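Carboxylic ester hydrolase (Aspergillus niger, PDB 7K4O) probably hydrolyses ester bonds of tannins as a fungal tannase, a serine esterase of the tannase and feruloyl esterase family. Local coordinates at residues Gln87-Ser92 with Tyr179-Gly184. Numbering follows the deposited sequence.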
ATOM      1  N   GLN A  87      -4.049  -4.040  26.448  1.00 20.48           N
ATOM      2  CA  GLN A  87      -5.507  -3.753  26.319  1.00 21.37           C
ATOM      3  C   GLN A  87      -6.198  -4.802  25.445  1.00 17.89           C
ATOM      4  O   GLN A  87      -7.158  -4.420  24.723  1.00 20.26           O
ATOM      5  CB  GLN A  87      -5.697  -2.333  25.796  1.00 23.59           C
ATOM      6  CG  GLN A  87      -5.193  -1.353  26.845  1.00 28.69           C
ATOM      7  CD  GLN A  87      -5.654   0.073  26.760  1.00 43.28           C
ATOM      8  OE1 GLN A  87      -5.782   0.671  25.720  1.00 43.01           O
ATOM      9  NE2 GLN A  87      -5.831   0.656  27.931  1.00 60.82           N
ATOM     10  N   ASN A  88      -5.775  -6.042  25.493  1.00 18.76           N
ATOM     11  CA  ASN A  88      -6.490  -7.153  24.837  1.00 19.89           C
ATOM     12  C   ASN A  88      -6.505  -6.870  23.321  1.00 19.60           C
ATOM     13  O   ASN A  88      -7.533  -7.105  22.655  1.00 19.79           O
ATOM     14  CB  ASN A  88      -7.911  -7.405  25.381  1.00 19.96           C
ATOM     15  CG  ASN A  88      -7.904  -7.974  26.783  1.00 23.53           C
ATOM     16  OD1 ASN A  88      -6.842  -8.084  27.404  1.00 25.40           O
ATOM     17  ND2 ASN A  88      -9.048  -8.501  27.204  1.00 23.59           N
ATOM     18  N   ARG A  89      -5.338  -6.497  22.775  1.00 18.69           N
ATOM     19  CA  ARG A  89      -5.205  -6.214  21.342  1.00 18.42           C
ATOM     20  C   ARG A  89      -3.981  -6.940  20.802  1.00 19.11           C
ATOM     21  O   ARG A  89      -2.955  -7.034  21.486  1.00 19.46           O
ATOM     22  CB  ARG A  89      -5.140  -4.710  21.076  1.00 21.14           C
ATOM     23  CG  ARG A  89      -6.417  -3.972  21.480  1.00 22.03           C
ATOM     24  CD  ARG A  89      -6.289  -2.443  21.315  1.00 21.60           C
ATOM     25  NE  ARG A  89      -7.514  -1.810  21.800  1.00 22.28           N
ATOM     26  CZ  ARG A  89      -7.572  -0.799  22.653  1.00 24.39           C
ATOM     27  NH1 ARG A  89      -6.466  -0.214  23.071  1.00 23.68           N
ATOM     28  NH2 ARG A  89      -8.764  -0.414  23.119  1.00 23.85           N
ATOM     29  N   TRP A  90      -4.102  -7.312  19.529  1.00 19.50           N
ATOM     30  CA  TRP A  90      -3.001  -7.842  18.692  1.00 19.60           C
ATOM     31  C   TRP A  90      -2.915  -6.930  17.461  1.00 18.85           C
ATOM     32  O   TRP A  90      -3.968  -6.636  16.875  1.00 18.85           O
ATOM     33  CB  TRP A  90      -3.276  -9.304  18.292  1.00 19.20           C
ATOM     34  CG  TRP A  90      -2.369  -9.765  17.195  1.00 16.32           C
ATOM     35  CD1 TRP A  90      -2.647  -9.786  15.859  1.00 19.79           C
ATOM     36  CD2 TRP A  90      -1.001 -10.188  17.319  1.00 17.62           C
ATOM     37  NE1 TRP A  90      -1.538 -10.230  15.142  1.00 19.37           N
ATOM     38  CE2 TRP A  90      -0.514 -10.449  16.014  1.00 19.67           C
ATOM     39  CE3 TRP A  90      -0.124 -10.348  18.393  1.00 18.92           C
ATOM     40  CZ2 TRP A  90       0.781 -10.885  15.765  1.00 20.75           C
ATOM     41  CZ3 TRP A  90       1.182 -10.741  18.153  1.00 21.25           C
ATOM     42  CH2 TRP A  90       1.644 -10.986  16.848  1.00 22.10           C
ATOM     43  N   LEU A  91      -1.720  -6.582  17.036  1.00 18.75           N
ATOM     44  CA  LEU A  91      -1.503  -5.894  15.762  1.00 18.85           C
ATOM     45  C   LEU A  91      -0.471  -6.677  14.930  1.00 19.29           C
ATOM     46  O   LEU A  91       0.719  -6.759  15.334  1.00 20.68           O
ATOM     47  CB  LEU A  91      -1.000  -4.466  15.970  1.00 18.76           C
ATOM     48  CG  LEU A  91      -0.775  -3.719  14.664  1.00 18.33           C
ATOM     49  CD1 LEU A  91      -2.066  -3.478  13.957  1.00 20.40           C
ATOM     50  CD2 LEU A  91      -0.028  -2.385  14.886  1.00 20.73           C
ATOM     51  N   SER A  92      -0.915  -7.163  13.776  1.00 19.98           N
ATOM     52  CA  SER A  92       0.004  -7.625  12.707  1.00 20.11           C
ATOM     53  C   SER A  92       0.483  -6.409  11.912  1.00 18.21           C
ATOM     54  O   SER A  92      -0.288  -5.537  11.616  1.00 18.87           O
ATOM     55  CB  SER A  92      -0.700  -8.639  11.778  1.00 19.38           C
ATOM     56  OG  SER A  92      -0.835  -9.904  12.379  1.00 20.85           O
ATOM     57  N   TYR A 179      -9.005  -8.507  20.535  1.00 18.38           N
ATOM     58  CA  TYR A 179      -9.253  -7.712  19.315  1.00 19.89           C
ATOM     59  C   TYR A 179      -7.982  -7.711  18.473  1.00 20.13           C
ATOM     60  O   TYR A 179      -6.910  -7.290  18.942  1.00 22.43           O
ATOM     61  CB  TYR A 179      -9.685  -6.295  19.649  1.00 20.02           C
ATOM     62  CG  TYR A 179     -11.066  -6.206  20.268  1.00 20.73           C
ATOM     63  CD1 TYR A 179     -12.177  -6.345  19.460  1.00 22.15           C
ATOM     64  CD2 TYR A 179     -11.243  -6.075  21.626  1.00 22.98           C
ATOM     65  CE1 TYR A 179     -13.457  -6.231  19.980  1.00 25.20           C
ATOM     66  CE2 TYR A 179     -12.538  -5.957  22.161  1.00 24.86           C
ATOM     67  CZ  TYR A 179     -13.626  -6.070  21.333  1.00 24.92           C
ATOM     68  OH  TYR A 179     -14.941  -5.957  21.748  1.00 29.28           O
ATOM     69  N   ALA A 180      -8.086  -8.175  17.240  1.00 19.72           N
ATOM     70  CA  ALA A 180      -6.904  -8.382  16.381  1.00 19.45           C
ATOM     71  C   ALA A 180      -7.022  -7.469  15.165  1.00 19.47           C
ATOM     72  O   ALA A 180      -8.098  -7.394  14.523  1.00 20.08           O
ATOM     73  CB  ALA A 180      -6.810  -9.851  15.991  1.00 19.68           C
ATOM     74  N   TYR A 181      -5.907  -6.823  14.845  1.00 18.78           N
ATOM     75  CA  TYR A 181      -5.839  -5.781  13.806  1.00 18.84           C
ATOM     76  C   TYR A 181      -4.636  -6.029  12.901  1.00 18.67           C
ATOM     77  O   TYR A 181      -3.697  -6.726  13.268  1.00 19.05           O
ATOM     78  CB  TYR A 181      -5.725  -4.418  14.477  1.00 19.52           C
ATOM     79  CG  TYR A 181      -6.861  -4.082  15.415  1.00 19.65           C
ATOM     80  CD1 TYR A 181      -8.055  -3.644  14.901  1.00 21.72           C
ATOM     81  CD2 TYR A 181      -6.753  -4.229  16.793  1.00 21.63           C
ATOM     82  CE1 TYR A 181      -9.129  -3.332  15.717  1.00 22.43           C
ATOM     83  CE2 TYR A 181      -7.821  -3.917  17.617  1.00 19.20           C
ATOM     84  CZ  TYR A 181      -8.987  -3.427  17.083  1.00 21.67           C
ATOM     85  OH  TYR A 181     -10.025  -3.087  17.903  1.00 22.28           O
ATOM     86  N   TYR A 182      -4.687  -5.397  11.744  1.00 18.16           N
ATOM     87  CA  TYR A 182      -3.564  -5.277  10.803  1.00 18.67           C
ATOM     88  C   TYR A 182      -3.406  -3.802  10.449  1.00 17.93           C
ATOM     89  O   TYR A 182      -4.388  -3.078  10.295  1.00 19.20           O
ATOM     90  CB  TYR A 182      -3.792  -6.072   9.507  1.00 18.51           C
ATOM     91  CG  TYR A 182      -2.636  -5.922   8.549  1.00 18.54           C
ATOM     92  CD1 TYR A 182      -1.489  -6.641   8.777  1.00 19.47           C
ATOM     93  CD2 TYR A 182      -2.647  -5.010   7.503  1.00 20.64           C
ATOM     94  CE1 TYR A 182      -0.376  -6.507   7.959  1.00 19.88           C
ATOM     95  CE2 TYR A 182      -1.550  -4.880   6.664  1.00 20.13           C
ATOM     96  CZ  TYR A 182      -0.419  -5.630   6.895  1.00 20.37           C
ATOM     97  OH  TYR A 182       0.721  -5.497   6.122  1.00 21.94           O
ATOM     98  N   GLN A 183      -2.164  -3.399  10.250  1.00 19.45           N
ATOM     99  CA  GLN A 183      -1.858  -2.027   9.741  1.00 20.02           C
ATOM    100  C   GLN A 183      -0.663  -2.088   8.785  1.00 18.21           C
ATOM    101  O   GLN A 183       0.428  -2.500   9.199  1.00 20.83           O
ATOM    102  CB  GLN A 183      -1.648  -1.019  10.876  1.00 21.34           C
ATOM    103  CG  GLN A 183      -1.427   0.410  10.383  1.00 20.07           C
ATOM    104  CD  GLN A 183      -1.305   1.399  11.533  1.00 20.73           C
ATOM    105  OE1 GLN A 183      -0.815   1.040  12.599  1.00 21.58           O
ATOM    106  NE2 GLN A 183      -1.809   2.625  11.304  1.00 22.93           N
ATOM    107  N   GLY A 184      -0.877  -1.673   7.545  1.00 19.22           N
ATOM    108  CA  GLY A 184       0.230  -1.652   6.590  1.00 20.21           C
ATOM    109  C   GLY A 184      -0.098  -0.851   5.353  1.00 22.16           C
ATOM    110  O   GLY A 184      -1.274  -0.500   5.132  1.00 24.43           O
TER
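Arg89 and Tyr181 meet on one face of a parallel strand pair: Arg89 CG comes to the edge of the phenol ring, 4.1 Å from Tyr181 CE2, and the guanidinium plane is turned 57° from the ring. Arg89 runs extended from CG to NE, carrying its charge to Glu490 of helix 481-491, where NE forms a salt bridge; Tyr181 OH hydrogen-bonds the same carboxylate oxygen, OE2. Further along this face Leu91, with CG anti to its backbone N (chi1 -180°), swings CD1 across to the neighbouring strand, 3.8 Å from Tyr181 CB and 4.0 Å from Gln183 CB. The other face packs on helix 144-169. Here the methyl of Ala180 lies at the edge of the Trp90 indole, its CB 4.2 Å from Trp90 CD1, while Trp90 NE1 donates to Ser92 OG within its own strand at 2.9 Å. Ser92 CB sits in the plane of the Tyr182 ring, 3.7 Å from Tyr182 CD1; that ring stacks with Trp203, and its hydroxyl bonds to Gly188 O. Five backbone hydrogen bonds, from Tyr179 N to Asn88 O through Gln183 N to Ser92 O, fix the register. Strand 179-185 leads into a GxSxG sequence around Ser186, consistent with the nucleophile elbow of an alpha/beta hydrolase. The shared carboxylate probably offsets the buried arginine charge and steadies both polar ends on one face, while on the other Ser92 OG also hydrogen-bonds Ser159 OG, a polar tie to helix 144-169.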